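PDB 4QQR: bifunctional dTDP-4-dehydrorhamnose 3,5-epimerase/dTDP-4-dehydrorhamnose reductase from Arabidopsis thaliana, which converts dTDP-4-keto-6-deoxy-glucose to dTDP-beta-L-rhamnose by 3,5-epimerisation followed by NADPH-dependent 4-keto reduction, and accepts the UDP-linked substrate as well. Local coordinates for residues P74-D77 with S81-V84; S172-T175 with I181-I184; L204-E209 with T274-L279. All coordinates share one frame; numbering follows the deposited sequence.

Interaction 1: residues P74-D77 with S81-V84. With ZN (zinc ion), chain E.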
ATOM      1  N   PRO A  74      13.316  11.614   5.470  1.00 74.90           N
ATOM      2  CA  PRO A  74      14.086  10.396   5.731  1.00 78.95           C
ATOM      3  C   PRO A  74      14.418   9.664   4.439  1.00 79.63           C
ATOM      4  O   PRO A  74      13.508   9.240   3.727  1.00 73.02           O
ATOM      5  CB  PRO A  74      13.121   9.557   6.566  1.00 75.04           C
ATOM      6  CG  PRO A  74      11.774   9.967   6.079  1.00 74.80           C
ATOM      7  CD  PRO A  74      11.877  11.426   5.730  1.00 69.27           C
ATOM      8  N   ASN A  75      15.705   9.518   4.141  1.00 76.57           N
ATOM      9  CA  ASN A  75      16.769  10.010   5.009  1.00 74.62           C
ATOM     10  C   ASN A  75      17.999   9.117   4.906  1.00 76.72           C
ATOM     11  O   ASN A  75      19.020   9.362   5.548  1.00 76.08           O
ATOM     12  CB  ASN A  75      16.290  10.113   6.458  1.00 20.00           C
ATOM     13  CG  ASN A  75      16.427   8.806   7.213  1.00 20.00           C
ATOM     14  OD1 ASN A  75      16.948   7.824   6.686  1.00 20.00           O
ATOM     15  ND2 ASN A  75      15.957   8.789   8.456  1.00 20.00           N
ATOM     16  N   VAL A  76      17.884   8.079   4.086  1.00 70.78           N
ATOM     17  CA  VAL A  76      18.983   7.167   3.807  1.00 67.92           C
ATOM     18  C   VAL A  76      18.869   6.716   2.360  1.00 66.84           C
ATOM     19  O   VAL A  76      18.087   7.280   1.596  1.00 68.88           O
ATOM     20  CB  VAL A  76      18.943   5.933   4.723  1.00 69.03           C
ATOM     21  CG1 VAL A  76      20.113   5.952   5.695  1.00 66.14           C
ATOM     22  CG2 VAL A  76      17.620   5.866   5.468  1.00 62.23           C
ATOM     23  N   ASP A  77      19.636   5.702   1.978  1.00 60.53           N
ATOM     24  CA  ASP A  77      19.535   5.175   0.625  1.00 60.86           C
ATOM     25  C   ASP A  77      18.262   4.358   0.467  1.00 59.46           C
ATOM     26  O   ASP A  77      17.733   3.824   1.441  1.00 53.69           O
ATOM     27  CB  ASP A  77      20.748   4.304   0.297  1.00 56.77           C
ATOM     28  CG  ASP A  77      20.930   3.169   1.283  1.00 56.71           C
ATOM     29  OD1 ASP A  77      21.690   3.350   2.257  1.00 53.85           O
ATOM     30  OD2 ASP A  77      20.315   2.097   1.089  1.00 50.11           O
ATOM     31  N   SER A  81      16.716  -3.581   1.033  1.00 44.25           N
ATOM     32  CA  SER A  81      16.637  -3.738   2.491  1.00 45.71           C
ATOM     33  C   SER A  81      16.029  -2.506   3.172  1.00 46.57           C
ATOM     34  O   SER A  81      15.355  -2.628   4.192  1.00 46.34           O
ATOM     35  CB  SER A  81      18.001  -4.049   3.115  1.00 42.64           C
ATOM     36  OG  SER A  81      18.728  -5.020   2.379  1.00 51.50           O
ATOM     37  N   HIS A  82      16.253  -1.326   2.603  1.00 44.36           N
ATOM     38  CA  HIS A  82      15.759  -0.106   3.216  1.00 46.96           C
ATOM     39  C   HIS A  82      14.313   0.161   2.841  1.00 47.91           C
ATOM     40  O   HIS A  82      13.520   0.595   3.677  1.00 46.15           O
ATOM     41  CB  HIS A  82      16.641   1.084   2.839  1.00 51.53           C
ATOM     42  CG  HIS A  82      17.526   1.550   3.949  1.00 51.43           C
ATOM     43  ND1 HIS A  82      18.851   1.871   3.761  1.00 54.05           N
ATOM     44  CD2 HIS A  82      17.276   1.749   5.264  1.00 59.71           C
ATOM     45  CE1 HIS A  82      19.383   2.247   4.909  1.00 56.97           C
ATOM     46  NE2 HIS A  82      18.446   2.187   5.839  1.00 61.81           N
ATOM     47  N   LYS A  83      13.982  -0.085   1.577  1.00 45.94           N
ATOM     48  CA  LYS A  83      12.606   0.032   1.122  1.00 45.80           C
ATOM     49  C   LYS A  83      11.733  -0.953   1.898  1.00 47.52           C
ATOM     50  O   LYS A  83      10.661  -0.582   2.398  1.00 45.71           O
ATOM     51  CB  LYS A  83      12.504  -0.253  -0.381  1.00 46.48           C
ATOM     52  CG  LYS A  83      12.999   0.850  -1.300  1.00 47.11           C
ATOM     53  CD  LYS A  83      13.091   0.294  -2.706  1.00 51.35           C
ATOM     54  CE  LYS A  83      13.121   1.377  -3.774  1.00 52.04           C
ATOM     55  NZ  LYS A  83      13.484   0.755  -5.097  1.00 51.33           N
ATOM     56  N   VAL A  84      12.199  -2.202   1.998  1.00 43.95           N
ATOM     57  CA  VAL A  84      11.431  -3.251   2.666  1.00 44.11           C
ATOM     58  C   VAL A  84      11.220  -2.858   4.113  1.00 43.73           C
ATOM     59  O   VAL A  84      10.129  -3.023   4.658  1.00 48.22           O
ATOM     60  CB  VAL A  84      12.103  -4.657   2.571  1.00 45.70           C
ATOM     61  CG1 VAL A  84      11.517  -5.613   3.595  1.00 43.86           C
ATOM     62  CG2 VAL A  84      11.942  -5.237   1.171  1.00 45.04           C
TER
HETATM   63 ZN    ZN E 403      20.017   0.679   1.941  1.00 60.72          ZN

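Interaction 2: residues S172-T175 with I181-I184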
ATOM      1  N   SER A 172      11.549  24.757  18.796  1.00 45.23           N
ATOM      2  CA  SER A 172      12.266  25.775  19.543  1.00 47.16           C
ATOM      3  C   SER A 172      13.662  25.263  19.949  1.00 48.69           C
ATOM      4  O   SER A 172      14.521  26.034  20.353  1.00 49.33           O
ATOM      5  CB  SER A 172      11.474  26.171  20.785  1.00 42.85           C
ATOM      6  OG  SER A 172      11.470  25.105  21.714  1.00 43.23           O
ATOM      7  N   ASP A 173      13.878  23.958  19.832  1.00 48.80           N
ATOM      8  CA  ASP A 173      15.167  23.347  20.145  1.00 52.62           C
ATOM      9  C   ASP A 173      16.064  23.392  18.903  1.00 54.47           C
ATOM     10  O   ASP A 173      16.008  22.504  18.047  1.00 51.78           O
ATOM     11  CB  ASP A 173      14.947  21.897  20.598  1.00 54.98           C
ATOM     12  CG  ASP A 173      16.183  21.270  21.233  1.00 58.20           C
ATOM     13  OD1 ASP A 173      16.171  21.060  22.469  1.00 59.01           O
ATOM     14  OD2 ASP A 173      17.149  20.965  20.501  1.00 56.94           O
ATOM     15  N   LEU A 174      16.889  24.428  18.799  1.00 52.36           N
ATOM     16  CA  LEU A 174      17.686  24.625  17.591  1.00 55.31           C
ATOM     17  C   LEU A 174      18.935  23.738  17.524  1.00 59.32           C
ATOM     18  O   LEU A 174      19.734  23.848  16.592  1.00 57.12           O
ATOM     19  CB  LEU A 174      18.062  26.100  17.431  1.00 51.50           C
ATOM     20  CG  LEU A 174      16.917  27.024  16.995  1.00 53.87           C
ATOM     21  CD1 LEU A 174      17.403  28.464  16.905  1.00 56.99           C
ATOM     22  CD2 LEU A 174      16.292  26.575  15.658  1.00 49.62           C
ATOM     23  N   THR A 175      19.089  22.859  18.511  1.00 54.32           N
ATOM     24  CA  THR A 175      20.261  22.007  18.608  1.00 52.84           C
ATOM     25  C   THR A 175      19.988  20.657  17.968  1.00 57.21           C
ATOM     26  O   THR A 175      20.900  19.838  17.790  1.00 56.13           O
ATOM     27  CB  THR A 175      20.669  21.791  20.079  1.00 55.62           C
ATOM     28  OG1 THR A 175      19.573  21.219  20.803  1.00 55.59           O
ATOM     29  CG2 THR A 175      21.047  23.119  20.726  1.00 57.14           C
ATOM     30  N   ILE A 181      15.028  24.139  10.440  1.00 47.23           N
ATOM     31  CA  ILE A 181      15.826  25.353  10.582  1.00 49.41           C
ATOM     32  C   ILE A 181      17.322  25.048  10.685  1.00 52.97           C
ATOM     33  O   ILE A 181      18.115  25.555   9.883  1.00 54.13           O
ATOM     34  CB  ILE A 181      15.416  26.168  11.831  1.00 52.37           C
ATOM     35  CG1 ILE A 181      13.951  26.608  11.743  1.00 50.10           C
ATOM     36  CG2 ILE A 181      16.308  27.390  11.993  1.00 44.17           C
ATOM     37  CD1 ILE A 181      13.500  27.397  12.950  1.00 47.88           C
ATOM     38  N   THR A 182      17.714  24.224  11.657  1.00 48.08           N
ATOM     39  CA  THR A 182      19.140  23.966  11.838  1.00 55.19           C
ATOM     40  C   THR A 182      19.796  23.206  10.676  1.00 58.35           C
ATOM     41  O   THR A 182      20.993  23.377  10.440  1.00 60.34           O
ATOM     42  CB  THR A 182      19.476  23.288  13.171  1.00 50.04           C
ATOM     43  OG1 THR A 182      20.005  21.981  12.922  1.00 50.91           O
ATOM     44  CG2 THR A 182      18.260  23.224  14.047  1.00 47.14           C
ATOM     45  N   LYS A 183      19.027  22.385   9.962  1.00 51.10           N
ATOM     46  CA  LYS A 183      19.503  21.811   8.711  1.00 55.11           C
ATOM     47  C   LYS A 183      19.945  22.946   7.807  1.00 56.62           C
ATOM     48  O   LYS A 183      21.125  23.085   7.494  1.00 58.47           O
ATOM     49  CB  LYS A 183      18.390  21.037   7.994  1.00 57.67           C
ATOM     50  CG  LYS A 183      18.050  19.670   8.571  1.00 57.56           C
ATOM     51  CD  LYS A 183      17.003  18.984   7.713  1.00 51.72           C
ATOM     52  CE  LYS A 183      16.716  17.585   8.202  1.00 54.12           C
ATOM     53  NZ  LYS A 183      15.828  16.861   7.239  1.00 64.86           N
ATOM     54  N   ILE A 184      18.970  23.756   7.409  1.00 54.86           N
ATOM     55  CA  ILE A 184      19.164  24.879   6.502  1.00 56.52           C
ATOM     56  C   ILE A 184      20.193  25.896   6.996  1.00 56.31           C
ATOM     57  O   ILE A 184      20.966  26.426   6.209  1.00 58.14           O
ATOM     58  CB  ILE A 184      17.825  25.567   6.241  1.00 53.50           C
ATOM     59  CG1 ILE A 184      16.871  24.546   5.639  1.00 55.32           C
ATOM     60  CG2 ILE A 184      17.975  26.737   5.310  1.00 52.98           C
ATOM     61  CD1 ILE A 184      17.474  23.796   4.487  1.00 56.16           C
TER

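Interaction 3: residues L204-E209 with T274-L279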
ATOM      1  N   LEU A 204       1.969  20.345  17.924  1.00 40.26           N
ATOM      2  CA  LEU A 204       1.900  19.129  18.732  1.00 40.49           C
ATOM      3  C   LEU A 204       0.901  19.201  19.888  1.00 39.86           C
ATOM      4  O   LEU A 204       0.160  18.255  20.119  1.00 39.71           O
ATOM      5  CB  LEU A 204       3.280  18.668  19.208  1.00 41.77           C
ATOM      6  CG  LEU A 204       4.085  17.966  18.117  1.00 40.66           C
ATOM      7  CD1 LEU A 204       5.301  17.238  18.677  1.00 44.54           C
ATOM      8  CD2 LEU A 204       3.184  17.005  17.364  1.00 46.66           C
ATOM      9  N   PRO A 205       0.870  20.320  20.614  1.00 41.60           N
ATOM     10  CA  PRO A 205      -0.222  20.424  21.592  1.00 42.73           C
ATOM     11  C   PRO A 205      -1.624  20.267  20.981  1.00 42.32           C
ATOM     12  O   PRO A 205      -2.445  19.534  21.531  1.00 40.87           O
ATOM     13  CB  PRO A 205      -0.018  21.825  22.176  1.00 38.54           C
ATOM     14  CG  PRO A 205       1.457  22.006  22.094  1.00 39.93           C
ATOM     15  CD  PRO A 205       1.877  21.380  20.804  1.00 39.36           C
ATOM     16  N   ILE A 206      -1.871  20.938  19.855  1.00 44.00           N
ATOM     17  CA  ILE A 206      -3.139  20.851  19.128  1.00 40.87           C
ATOM     18  C   ILE A 206      -3.506  19.413  18.772  1.00 40.98           C
ATOM     19  O   ILE A 206      -4.662  19.019  18.841  1.00 42.37           O
ATOM     20  CB  ILE A 206      -3.085  21.723  17.839  1.00 47.09           C
ATOM     21  CG1 ILE A 206      -3.248  23.213  18.201  1.00 44.87           C
ATOM     22  CG2 ILE A 206      -4.118  21.255  16.792  1.00 39.45           C
ATOM     23  CD1 ILE A 206      -2.795  24.183  17.132  1.00 39.44           C
ATOM     24  N   SER A 207      -2.510  18.616  18.408  1.00 43.90           N
ATOM     25  CA  SER A 207      -2.779  17.222  18.084  1.00 41.60           C
ATOM     26  C   SER A 207      -3.274  16.452  19.304  1.00 42.04           C
ATOM     27  O   SER A 207      -4.134  15.581  19.164  1.00 44.41           O
ATOM     28  CB  SER A 207      -1.581  16.537  17.403  1.00 40.02           C
ATOM     29  OG  SER A 207      -0.545  16.250  18.312  1.00 42.85           O
ATOM     30  N   ILE A 208      -2.760  16.771  20.492  1.00 40.79           N
ATOM     31  CA  ILE A 208      -3.318  16.179  21.716  1.00 42.25           C
ATOM     32  C   ILE A 208      -4.816  16.504  21.800  1.00 44.57           C
ATOM     33  O   ILE A 208      -5.631  15.652  22.185  1.00 45.45           O
ATOM     34  CB  ILE A 208      -2.630  16.674  23.033  1.00 41.60           C
ATOM     35  CG1 ILE A 208      -1.106  16.462  23.031  1.00 44.50           C
ATOM     36  CG2 ILE A 208      -3.248  16.012  24.240  1.00 40.88           C
ATOM     37  CD1 ILE A 208      -0.650  15.092  22.643  1.00 44.43           C
ATOM     38  N   GLU A 209      -5.169  17.733  21.420  1.00 42.46           N
ATOM     39  CA  GLU A 209      -6.551  18.224  21.511  1.00 46.45           C
ATOM     40  C   GLU A 209      -7.476  17.572  20.487  1.00 45.49           C
ATOM     41  O   GLU A 209      -8.676  17.417  20.738  1.00 42.15           O
ATOM     42  CB  GLU A 209      -6.619  19.761  21.374  1.00 43.42           C
ATOM     43  CG  GLU A 209      -5.847  20.503  22.461  1.00 51.26           C
ATOM     44  CD  GLU A 209      -6.377  20.207  23.866  1.00 58.18           C
ATOM     45  OE1 GLU A 209      -7.629  20.095  24.004  1.00 55.85           O
ATOM     46  OE2 GLU A 209      -5.546  20.080  24.814  1.00 49.09           O
ATOM     47  N   THR A 274     -10.392  26.201  10.886  1.00 44.85           N
ATOM     48  CA  THR A 274     -11.800  26.191  11.241  1.00 44.66           C
ATOM     49  C   THR A 274     -12.010  25.473  12.572  1.00 46.35           C
ATOM     50  O   THR A 274     -12.797  25.919  13.404  1.00 48.33           O
ATOM     51  CB  THR A 274     -12.645  25.549  10.125  1.00 47.33           C
ATOM     52  OG1 THR A 274     -12.688  26.440   9.000  1.00 44.57           O
ATOM     53  CG2 THR A 274     -14.058  25.266  10.614  1.00 37.88           C
ATOM     54  N   GLU A 275     -11.277  24.381  12.776  1.00 43.80           N
ATOM     55  CA  GLU A 275     -11.332  23.625  14.017  1.00 41.70           C
ATOM     56  C   GLU A 275     -10.477  24.253  15.119  1.00 47.06           C
ATOM     57  O   GLU A 275     -10.724  24.015  16.301  1.00 48.48           O
ATOM     58  CB  GLU A 275     -10.882  22.176  13.770  1.00 45.85           C
ATOM     59  CG  GLU A 275     -11.063  21.237  14.973  1.00 48.29           C
ATOM     60  CD  GLU A 275     -12.535  21.037  15.348  1.00 49.75           C
ATOM     61  OE1 GLU A 275     -13.355  20.855  14.410  1.00 44.09           O
ATOM     62  OE2 GLU A 275     -12.868  21.079  16.568  1.00 44.16           O
ATOM     63  N   PHE A 276      -9.467  25.041  14.740  1.00 47.02           N
ATOM     64  CA  PHE A 276      -8.589  25.716  15.712  1.00 45.82           C
ATOM     65  C   PHE A 276      -8.290  27.180  15.319  1.00 50.03           C
ATOM     66  O   PHE A 276      -7.241  27.465  14.724  1.00 47.50           O
ATOM     67  CB  PHE A 276      -7.276  24.937  15.871  1.00 42.44           C
ATOM     68  CG  PHE A 276      -7.450  23.583  16.502  1.00 45.21           C
ATOM     69  CD1 PHE A 276      -7.451  23.441  17.880  1.00 43.85           C
ATOM     70  CD2 PHE A 276      -7.634  22.451  15.715  1.00 45.96           C
ATOM     71  CE1 PHE A 276      -7.631  22.201  18.457  1.00 44.60           C
ATOM     72  CE2 PHE A 276      -7.813  21.208  16.282  1.00 42.47           C
ATOM     73  CZ  PHE A 276      -7.814  21.078  17.650  1.00 46.31           C
ATOM     74  N   PRO A 277      -9.218  28.107  15.641  1.00 51.25           N
ATOM     75  CA  PRO A 277      -9.116  29.541  15.286  1.00 52.00           C
ATOM     76  C   PRO A 277      -7.832  30.223  15.795  1.00 48.23           C
ATOM     77  O   PRO A 277      -7.297  31.145  15.186  1.00 47.43           O
ATOM     78  CB  PRO A 277     -10.341  30.160  15.975  1.00 53.81           C
ATOM     79  CG  PRO A 277     -11.322  29.012  16.112  1.00 46.97           C
ATOM     80  CD  PRO A 277     -10.475  27.797  16.355  1.00 48.14           C
ATOM     81  N   GLU A 278      -7.354  29.751  16.928  1.00 45.67           N
ATOM     82  CA  GLU A 278      -6.136  30.240  17.546  1.00 50.80           C
ATOM     83  C   GLU A 278      -4.862  29.855  16.770  1.00 51.24           C
ATOM     84  O   GLU A 278      -3.762  30.296  17.117  1.00 48.73           O
ATOM     85  CB  GLU A 278      -6.088  29.646  18.946  1.00 53.93           C
ATOM     86  CG  GLU A 278      -7.176  28.555  19.063  1.00 60.23           C
ATOM     87  CD  GLU A 278      -6.858  27.492  20.089  1.00 64.55           C
ATOM     88  OE1 GLU A 278      -7.517  26.433  20.044  1.00 63.42           O
ATOM     89  OE2 GLU A 278      -5.964  27.724  20.939  1.00 66.70           O
ATOM     90  N   LEU A 279      -4.995  29.023  15.736  1.00 51.00           N
ATOM     91  CA  LEU A 279      -3.824  28.585  14.966  1.00 48.21           C
ATOM     92  C   LEU A 279      -3.152  29.757  14.250  1.00 46.70           C
ATOM     93  O   LEU A 279      -3.795  30.466  13.480  1.00 46.40           O
ATOM     94  CB  LEU A 279      -4.198  27.505  13.961  1.00 43.86           C
ATOM     95  CG  LEU A 279      -3.106  26.912  13.067  1.00 41.70           C
ATOM     96  CD1 LEU A 279      -2.039  26.248  13.889  1.00 43.33           C
ATOM     97  CD2 LEU A 279      -3.710  25.907  12.123  1.00 37.10           C
TER

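Interaction 1: residues P74-D77 with S81-V84
This is a metal-centred surface contact in which Asp77, in the loop after strand 63-66, and His82, at the start of helix 80-103, bind one zinc ion together. Asp77 offers OD2, modelled 1.7 Å from the zinc ion, and His82 offers ND1, modelled 2.5 Å from the zinc ion; at 2.70 Å resolution neither the short nor the long value deserves much weight. The other carboxylate oxygen, Asp77 OD1, stands 3.2 Å from the zinc ion, which makes the aspartate a one-oxygen ligand. Its first torsion (chi1 57°) places CG between the backbone N and the carbonyl carbon, and from there OD2 reaches the metal.

Asp77 OD2 and His82 ND1 are 3.1 Å apart but share no hydrogen, since both bind the metal. The oxygen sits at the edge of the imidazole, near its plane, while carboxylate and ring are inclined by 65°. Cys79, between the two segments, brings SG as the third protein ligand, so that all three come from a short run of sequence.

Val76 adds an apolar element. Val76 CB lies 4.1 Å from the centroid of the His82 ring and 26° off the ring normal, a CH-pi contact over one face; Val76 CG2 lies over the same face, nearer the rim, 3.8 Å from His82 NE2. The valine and the metal thus meet the imidazole from different directions, which probably limits its rotation.

Around the site, Pro74 packs on Tyr144 and Lys83 on Phe143, both of helix 143-155. The beginning of helix 80-103 also meets the second subunit, where Ser81 touches Arg102 and Val84 touches Asp99 of that neighbouring chain.

Interaction 2: residues S172-T175 with I181-I184
Leu174 lays its CD2 methyl against the flank of Ile181: Leu174 CD2 is 3.8 Å from Ile181 CG2, with Ile181 CD1 almost as near. One methyl therefore meets both branches of the isoleucine, and the two side chains run oblique to each other. The leucine's CG stands anti to its carbonyl carbon (chi1 -74°), and this brings the end of the side chain nearer the helix than the direction of its CB alone would suggest.

The second point of approach is between Leu174 O and the side chain of Thr182. Thr182 CG2 is modelled close to that oxygen, but at this resolution the shortness is doubtful. No hydrogen bond joins the two segments.

On the far side of the loop, Asp173 OD2 accepts the hydroxyl of Thr175 in a bond modelled very short, a length not to be relied on here, and a weak second bond from Thr175 N. Asn179 ties the loop to the helix start, as its ND2 bonds to Asp173 O and its OD1 to Ile181 N.

The contact is local loop-to-helix packing close to the probable cofactor site: the side chain of Thr182 is about 7 Å from that of Trp23, an NADPH-binding residue by similarity. The loop follows strand 161-166 and leads into helix 180-186. Ile181 continues the apolar packing onto Val290 and Phe291 at the end of helix 282-291, while Ile184 packs against His229 and Leu233 of helix 229-239.

Interaction 3: residues L204-E209 with T274-L279
A type I beta turn, Phe276 to Leu279, carries the chain out of helix 270-275 and presents two apolar side chains to helix 200-212. The turn is closed by the backbone bond from Leu279 N to Phe276 O (2.9 Å). Phe276, the first residue to leave helical backbone angles, points its CB toward the 204-209 segment, and its ring lies against Ile206.

The main contact is a CH-pi interaction. Ile206 CG2 sits 3.7 Å from the centroid of the Phe276 ring and only 9° off its normal, so the methyl is centred over one face and nearly equidistant from the ring carbons. It gets there because CG2 is the branch anti to the backbone N, while CG1, anti to the carbonyl carbon (chi1 -77°), carries Ile206 CD1 to within 3.9 Å of Leu279 CD1. The two branches of one isoleucine thus engage both ends of the turn. Glu209, a helical turn later, meets the ring differently: Glu209 CB lies near the ring plane, 3.9 Å from Phe276 CE1, and a bend at chi2 (-61°) leads the carboxylate away from the contact. An alanine in place of Phe276 would leave Ile206 CG2 without the face it rests on and is likely to open a gap between helix and turn.

Ser207, whose CB points away from the turn, bonds through OG to Leu204 O (2.8 Å) and also to Tyr111, an NADPH-binding residue by similarity; Glu275 forms a salt bridge with Arg213, which also packs against Phe276. Glu278 OE1 lies at the edge of the Phe276 ring, in its plane. No hydrogen bond crosses the contact, which is consistent with it depending mainly on apolar packing and the fit of a methyl on a ring face.

In the fold
Interaction 1 is the surface member: its touching residues are at least partly exposed, and a zinc ion, rather than apolar area, supplies most of its chemistry. Interactions 2 and 3 are buried and largely apolar, with methyl on methyl in 172-175/181-184 and methyl over aromatic face in 204-209/274-279. Interactions 1 and 2 are local, each joining a loop that follows a strand of the parallel sheet to the start of the next helix, whereas interaction 3 links segments 65 residues apart. None of the three touches another. Interactions 1 and 3 lie on opposite sides of the chain's centre, their own centres about 32 Å apart, with interaction 2 about 24 Å and 23 Å from them, centre to centre.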